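Local coordinates for Lin0012 protein (Listeria innocua, PDB 3K17) that probably uses ATP to phosphorylate phosphomevalonate in the mevalonate route to isopentenyl diphosphate, at residues T294-E299 and L342-L347; L107-Q110 and K114-L117. All blocks are in the same frame, centred on the assembly; numbering follows the deposited sequence.

Contact 1 (T294-E299 and L342-L347)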
ATOM      1  N   THR A 294     -36.262 -19.820   8.393  1.00 31.54           N
ATOM      2  CA  THR A 294     -35.481 -21.034   8.577  1.00 30.91           C
ATOM      3  C   THR A 294     -36.405 -22.140   9.059  1.00 32.01           C
ATOM      4  O   THR A 294     -37.583 -21.903   9.327  1.00 31.65           O
ATOM      5  CB  THR A 294     -34.381 -20.845   9.632  1.00 29.44           C
ATOM      6  OG1 THR A 294     -34.977 -20.477  10.880  1.00 27.21           O
ATOM      7  CG2 THR A 294     -33.406 -19.762   9.207  1.00 27.15           C
ATOM      8  N   SER A 295     -35.867 -23.348   9.173  1.00 32.86           N
ATOM      9  CA  SER A 295     -36.656 -24.478   9.634  1.00 33.07           C
ATOM     10  C   SER A 295     -37.128 -24.244  11.057  1.00 31.32           C
ATOM     11  O   SER A 295     -38.254 -24.586  11.407  1.00 31.66           O
ATOM     12  CB  SER A 295     -35.831 -25.764   9.581  1.00 35.88           C
ATOM     13  OG  SER A 295     -35.433 -26.047   8.252  1.00 40.61           O
ATOM     14  N   LEU A 296     -36.265 -23.662  11.881  1.00 29.19           N
ATOM     15  CA  LEU A 296     -36.622 -23.405  13.267  1.00 29.22           C
ATOM     16  C   LEU A 296     -37.664 -22.291  13.357  1.00 28.75           C
ATOM     17  O   LEU A 296     -38.571 -22.344  14.187  1.00 29.06           O
ATOM     18  CB  LEU A 296     -35.374 -23.044  14.074  1.00 30.14           C
ATOM     19  CG  LEU A 296     -35.497 -23.142  15.595  1.00 30.81           C
ATOM     20  CD1 LEU A 296     -36.152 -24.461  15.996  1.00 29.24           C
ATOM     21  CD2 LEU A 296     -34.108 -23.021  16.210  1.00 31.00           C
ATOM     22  N   LEU A 297     -37.541 -21.286  12.496  1.00 26.61           N
ATOM     23  CA  LEU A 297     -38.502 -20.197  12.500  1.00 25.68           C
ATOM     24  C   LEU A 297     -39.848 -20.714  12.001  1.00 26.84           C
ATOM     25  O   LEU A 297     -40.899 -20.263  12.451  1.00 26.41           O
ATOM     26  CB  LEU A 297     -38.001 -19.038  11.633  1.00 22.78           C
ATOM     27  CG  LEU A 297     -36.945 -18.175  12.334  1.00 20.08           C
ATOM     28  CD1 LEU A 297     -36.288 -17.211  11.353  1.00 16.57           C
ATOM     29  CD2 LEU A 297     -37.611 -17.423  13.474  1.00 19.59           C
ATOM     30  N   LYS A 298     -39.812 -21.673  11.083  1.00 26.59           N
ATOM     31  CA  LYS A 298     -41.042 -22.254  10.559  1.00 28.17           C
ATOM     32  C   LYS A 298     -41.779 -22.953  11.697  1.00 28.52           C
ATOM     33  O   LYS A 298     -42.978 -22.750  11.895  1.00 28.80           O
ATOM     34  CB  LYS A 298     -40.736 -23.274   9.457  1.00 29.82           C
ATOM     35  CG  LYS A 298     -41.985 -23.968   8.904  1.00 32.21           C
ATOM     36  CD  LYS A 298     -41.629 -25.014   7.859  1.00 34.14           C
ATOM     37  CE  LYS A 298     -42.867 -25.487   7.103  1.00 36.77           C
ATOM     38  NZ  LYS A 298     -43.911 -26.067   7.997  1.00 36.58           N
ATOM     39  N   GLU A 299     -41.053 -23.780  12.445  1.00 27.13           N
ATOM     40  CA  GLU A 299     -41.648 -24.494  13.569  1.00 27.16           C
ATOM     41  C   GLU A 299     -42.147 -23.507  14.610  1.00 25.76           C
ATOM     42  O   GLU A 299     -43.182 -23.716  15.232  1.00 25.08           O
ATOM     43  CB  GLU A 299     -40.626 -25.437  14.209  1.00 30.97           C
ATOM     44  CG  GLU A 299     -40.184 -26.565  13.304  1.00 36.09           C
ATOM     45  CD  GLU A 299     -41.364 -27.331  12.742  1.00 40.73           C
ATOM     46  OE1 GLU A 299     -42.213 -27.781  13.543  1.00 43.74           O
ATOM     47  OE2 GLU A 299     -41.445 -27.482  11.503  1.00 42.80           O
ATOM     48  N   LEU A 342     -37.940 -27.481  21.270  1.00 24.62           N
ATOM     49  CA  LEU A 342     -37.302 -27.405  19.965  1.00 25.15           C
ATOM     50  C   LEU A 342     -35.924 -26.745  20.052  1.00 24.19           C
ATOM     51  O   LEU A 342     -35.216 -26.641  19.050  1.00 25.63           O
ATOM     52  CB  LEU A 342     -38.197 -26.629  18.993  1.00 25.47           C
ATOM     53  CG  LEU A 342     -39.565 -27.269  18.720  1.00 27.69           C
ATOM     54  CD1 LEU A 342     -40.433 -26.330  17.872  1.00 27.94           C
ATOM     55  CD2 LEU A 342     -39.368 -28.605  18.004  1.00 28.21           C
ATOM     56  N   GLY A 343     -35.544 -26.303  21.250  1.00 22.77           N
ATOM     57  CA  GLY A 343     -34.249 -25.663  21.418  1.00 20.77           C
ATOM     58  C   GLY A 343     -34.287 -24.140  21.360  1.00 20.87           C
ATOM     59  O   GLY A 343     -33.252 -23.475  21.482  1.00 17.69           O
ATOM     60  N   ILE A 344     -35.483 -23.589  21.167  1.00 20.63           N
ATOM     61  CA  ILE A 344     -35.678 -22.142  21.104  1.00 18.67           C
ATOM     62  C   ILE A 344     -35.637 -21.573  22.521  1.00 18.98           C
ATOM     63  O   ILE A 344     -36.218 -22.150  23.437  1.00 19.90           O
ATOM     64  CB  ILE A 344     -37.053 -21.813  20.450  1.00 20.81           C
ATOM     65  CG1 ILE A 344     -37.018 -22.185  18.964  1.00 16.30           C
ATOM     66  CG2 ILE A 344     -37.403 -20.336  20.653  1.00 17.08           C
ATOM     67  CD1 ILE A 344     -38.404 -22.404  18.356  1.00 19.40           C
ATOM     68  N   LYS A 345     -34.929 -20.463  22.714  1.00 19.42           N
ATOM     69  CA  LYS A 345     -34.863 -19.857  24.038  1.00 20.90           C
ATOM     70  C   LYS A 345     -35.931 -18.784  24.188  1.00 20.68           C
ATOM     71  O   LYS A 345     -35.976 -17.826  23.417  1.00 19.48           O
ATOM     72  CB  LYS A 345     -33.490 -19.226  24.314  1.00 22.77           C
ATOM     73  CG  LYS A 345     -33.417 -18.569  25.686  1.00 23.40           C
ATOM     74  CD  LYS A 345     -32.044 -17.984  26.016  1.00 30.42           C
ATOM     75  CE  LYS A 345     -31.000 -19.075  26.198  1.00 32.39           C
ATOM     76  NZ  LYS A 345     -31.512 -20.144  27.114  1.00 37.08           N
ATOM     77  N   HIS A 346     -36.787 -18.957  25.187  1.00 20.05           N
ATOM     78  CA  HIS A 346     -37.848 -18.000  25.461  1.00 21.69           C
ATOM     79  C   HIS A 346     -37.232 -16.748  26.079  1.00 20.82           C
ATOM     80  O   HIS A 346     -36.383 -16.846  26.958  1.00 20.26           O
ATOM     81  CB  HIS A 346     -38.855 -18.623  26.442  1.00 22.93           C
ATOM     82  CG  HIS A 346     -39.939 -17.691  26.894  1.00 23.94           C
ATOM     83  ND1 HIS A 346     -40.671 -16.915  26.021  1.00 24.80           N
ATOM     84  CD2 HIS A 346     -40.466 -17.472  28.122  1.00 24.34           C
ATOM     85  CE1 HIS A 346     -41.605 -16.264  26.691  1.00 23.51           C
ATOM     86  NE2 HIS A 346     -41.503 -16.586  27.968  1.00 24.61           N
ATOM     87  N   LEU A 347     -37.636 -15.572  25.604  1.00 19.13           N
ATOM     88  CA  LEU A 347     -37.135 -14.331  26.183  1.00 19.41           C
ATOM     89  C   LEU A 347     -38.326 -13.585  26.802  1.00 20.27           C
ATOM     90  O   LEU A 347     -39.044 -12.852  26.107  1.00 19.00           O
ATOM     91  CB  LEU A 347     -36.456 -13.458  25.109  1.00 20.14           C
ATOM     92  CG  LEU A 347     -35.249 -14.057  24.365  1.00 22.96           C
ATOM     93  CD1 LEU A 347     -34.619 -13.005  23.445  1.00 21.27           C
ATOM     94  CD2 LEU A 347     -34.215 -14.544  25.367  1.00 22.34           C
TER

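Contact 2 (L107-Q110 and K114-L117)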
ATOM      1  N   LEU A 107     -28.337  -7.170  25.458  1.00 14.62           N
ATOM      2  CA  LEU A 107     -28.880  -7.614  24.177  1.00 14.35           C
ATOM      3  C   LEU A 107     -28.155  -8.842  23.642  1.00 15.12           C
ATOM      4  O   LEU A 107     -28.268  -9.178  22.462  1.00 14.63           O
ATOM      5  CB  LEU A 107     -28.821  -6.478  23.154  1.00 11.72           C
ATOM      6  CG  LEU A 107     -29.487  -5.165  23.585  1.00 12.08           C
ATOM      7  CD1 LEU A 107     -29.617  -4.252  22.390  1.00 12.03           C
ATOM      8  CD2 LEU A 107     -30.874  -5.451  24.182  1.00 13.94           C
ATOM      9  N   ILE A 108     -27.418  -9.512  24.521  1.00 16.18           N
ATOM     10  CA  ILE A 108     -26.688 -10.709  24.128  1.00 17.63           C
ATOM     11  C   ILE A 108     -27.024 -11.884  25.030  1.00 17.96           C
ATOM     12  O   ILE A 108     -27.394 -11.718  26.192  1.00 17.89           O
ATOM     13  CB  ILE A 108     -25.163 -10.502  24.184  1.00 18.80           C
ATOM     14  CG1 ILE A 108     -24.752 -10.142  25.613  1.00 22.59           C
ATOM     15  CG2 ILE A 108     -24.742  -9.432  23.188  1.00 17.51           C
ATOM     16  CD1 ILE A 108     -23.247  -9.971  25.801  1.00 25.34           C
ATOM     17  N   ASP A 109     -26.886 -13.078  24.477  1.00 16.04           N
ATOM     18  CA  ASP A 109     -27.159 -14.301  25.209  1.00 17.82           C
ATOM     19  C   ASP A 109     -25.993 -14.612  26.167  1.00 17.96           C
ATOM     20  O   ASP A 109     -24.912 -14.031  26.064  1.00 16.47           O
ATOM     21  CB  ASP A 109     -27.337 -15.436  24.199  1.00 20.36           C
ATOM     22  CG  ASP A 109     -27.594 -16.763  24.854  1.00 23.42           C
ATOM     23  OD1 ASP A 109     -28.695 -16.946  25.411  1.00 27.18           O
ATOM     24  OD2 ASP A 109     -26.691 -17.621  24.810  1.00 23.12           O
ATOM     25  N   GLN A 110     -26.228 -15.523  27.099  1.00 20.11           N
ATOM     26  CA  GLN A 110     -25.210 -15.938  28.064  1.00 23.12           C
ATOM     27  C   GLN A 110     -23.949 -16.397  27.318  1.00 20.82           C
ATOM     28  O   GLN A 110     -22.831 -16.184  27.785  1.00 23.71           O
ATOM     29  CB  GLN A 110     -25.751 -17.101  28.911  1.00 26.87           C
ATOM     30  CG  GLN A 110     -27.001 -16.776  29.750  1.00 36.33           C
ATOM     31  CD  GLN A 110     -28.134 -16.130  28.948  1.00 38.08           C
ATOM     32  OE1 GLN A 110     -28.077 -14.947  28.610  1.00 41.88           O
ATOM     33  NE2 GLN A 110     -29.164 -16.910  28.641  1.00 40.56           N
ATOM     34  N   LYS A 114     -25.303 -12.234  19.970  1.00 14.43           N
ATOM     35  CA  LYS A 114     -26.335 -11.201  19.985  1.00 17.50           C
ATOM     36  C   LYS A 114     -27.696 -11.849  19.698  1.00 17.04           C
ATOM     37  O   LYS A 114     -27.794 -12.767  18.876  1.00 18.33           O
ATOM     38  CB  LYS A 114     -26.038 -10.133  18.927  1.00 17.89           C
ATOM     39  CG  LYS A 114     -24.802  -9.282  19.226  1.00 23.68           C
ATOM     40  CD  LYS A 114     -24.575  -8.243  18.124  1.00 28.50           C
ATOM     41  CE  LYS A 114     -23.361  -7.375  18.408  1.00 34.01           C
ATOM     42  NZ  LYS A 114     -23.032  -6.462  17.268  1.00 36.20           N
ATOM     43  N   TYR A 115     -28.736 -11.386  20.384  1.00 16.70           N
ATOM     44  CA  TYR A 115     -30.084 -11.922  20.183  1.00 16.99           C
ATOM     45  C   TYR A 115     -30.701 -11.398  18.898  1.00 17.09           C
ATOM     46  O   TYR A 115     -31.657 -11.976  18.377  1.00 17.42           O
ATOM     47  CB  TYR A 115     -31.009 -11.524  21.330  1.00 17.03           C
ATOM     48  CG  TYR A 115     -30.793 -12.274  22.618  1.00 17.40           C
ATOM     49  CD1 TYR A 115     -30.742 -13.664  22.636  1.00 14.93           C
ATOM     50  CD2 TYR A 115     -30.696 -11.593  23.827  1.00 15.64           C
ATOM     51  CE1 TYR A 115     -30.607 -14.363  23.835  1.00 16.40           C
ATOM     52  CE2 TYR A 115     -30.558 -12.278  25.028  1.00 19.52           C
ATOM     53  CZ  TYR A 115     -30.518 -13.664  25.023  1.00 18.31           C
ATOM     54  OH  TYR A 115     -30.418 -14.334  26.218  1.00 18.80           O
ATOM     55  N   GLY A 116     -30.147 -10.304  18.389  1.00 16.85           N
ATOM     56  CA  GLY A 116     -30.691  -9.698  17.186  1.00 17.41           C
ATOM     57  C   GLY A 116     -31.756  -8.695  17.608  1.00 17.37           C
ATOM     58  O   GLY A 116     -32.818  -8.595  16.996  1.00 18.63           O
ATOM     59  N   LEU A 117     -31.462  -7.947  18.666  1.00 15.80           N
ATOM     60  CA  LEU A 117     -32.392  -6.954  19.194  1.00 15.34           C
ATOM     61  C   LEU A 117     -32.022  -5.517  18.833  1.00 16.31           C
ATOM     62  O   LEU A 117     -32.454  -4.575  19.498  1.00 14.52           O
ATOM     63  CB  LEU A 117     -32.493  -7.121  20.713  1.00 14.99           C
ATOM     64  CG  LEU A 117     -33.034  -8.518  21.058  1.00 16.49           C
ATOM     65  CD1 LEU A 117     -32.992  -8.790  22.555  1.00 14.33           C
ATOM     66  CD2 LEU A 117     -34.459  -8.612  20.528  1.00 12.61           C
TER
HETATM   67  O   HOH W   1     -29.028  -8.119  19.880  1.00 15.90           O

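Contact 1 (T294-E299 and L342-L347)
Leu296, in the first turn of helix 295-306, lies against Ile344 and Leu342. Its CG is 3.8 Å from Ile344 CG1, and the two side chains run past one another in opposite senses, flank against flank. With CG anti to the backbone N (chi1 -163°), the isobutyl group reaches across to the other segment, and CD1 rests 3.9 Å from Ile344 CD1. The same methyl sits 3.9 Å from the carbonyl oxygen of Leu342 and 4.2 Å from Leu342 CB, so one leucine branch covers both aliphatic side chain and backbone. Here, in the C-terminal GHMP kinase region, the first turn of one helix packs on the turn that leads from helix 329-341 into edge strand 345-346. A Schellman motif makes that turn, and Gly343 takes its positive phi (96°) easily because no CB presses on the carbonyl oxygen of Leu342. Ile344, branched at CB, suits the extended backbone just beyond; it is buried and also touches Trp339. Leu342 reaches along the helix to its next turn, where its CD1 meets Glu299 CB at 3.8 Å; there the glutamate contributes its aliphatic root. At the N-cap, Thr294 fixes the start of the helix, its OG1 accepting from Leu297 N at 3.1 Å.

Contact 2 (L107-Q110 and K114-L117)
Tyr115 lies across the backbone of residues 107-110, just ahead of Gly116 and Leu117. These two begin the Gly-Leu-Gly-Ser-Ser motif of GHMP kinases, a loop leading into helix 119-135 that in relatives wraps the ATP phosphates and probably does so here. A single beta bridge, Ile108 with Lys114, draws the two segments together, and Tyr115 N donates to Leu107 O at 3.1 Å in an almost straight bond (178°).

From there the side chain leaves with CG anti to the carbonyl carbon (chi1 -75°), which turns the ring back along the other segment. Tyr115 CB stays near that same carbonyl, 3.8 Å from Leu107 O. CD2 is still near Leu107 O, and Tyr115 CE2 comes within 3.4 Å of Ile108 O. On the other side of the ring Tyr115 CE1 meets Asp109 CB at 3.5 Å, both partners lying over the same face as Asp109 N, which is offset toward the rim. Tyr115 CZ sits 3.4 Å from Asp109 CA; a flat aromatic ring suits this place because it can lie along a peptide. At the tip, Tyr115 OH is 3.2 Å from Asp109 OD1, the carboxylate plane standing 72° from the ring, and Gln110 OE1 is also close by. The other carboxylate oxygen of Asp109, OD2, bonds to Ser111 OG.

Ile108 CG2 packs on the aliphatic part of Lys114, and a methyl of Leu107, CD2, meets the CB methylene of Leu117. Gly116 has positive phi and no CB to crowd the carbonyl oxygen of Tyr115. Beside it, a water takes a hydrogen bond from Leu117 N at 2.7 Å and gives one to Leu107 O at 2.9 Å.

How the contacts relate
Contact 2 comes first along the chain: 107-110 and 114-117 close a tight loop of three residues between strand 99-105 and helix 119-135. Much later, contact 1 closes a longer loop of 42 residues, carrying the rest of helix 295-306, strands 310-313 and 321-326, and helix 329-341. The two are in series, neither enclosing nor crossing the other, yet their centres lie only about 15 Å apart. Edge strand 345-346 brings the C-terminal sheet against the N-terminal loop: Lys345 rests on Asp109 and Gln110, and Leu347 packs on the Tyr115 ring, which also meets Trp219 edge-to-face. Thus only the later end of contact 1, residues 345-347, reaches contact 2.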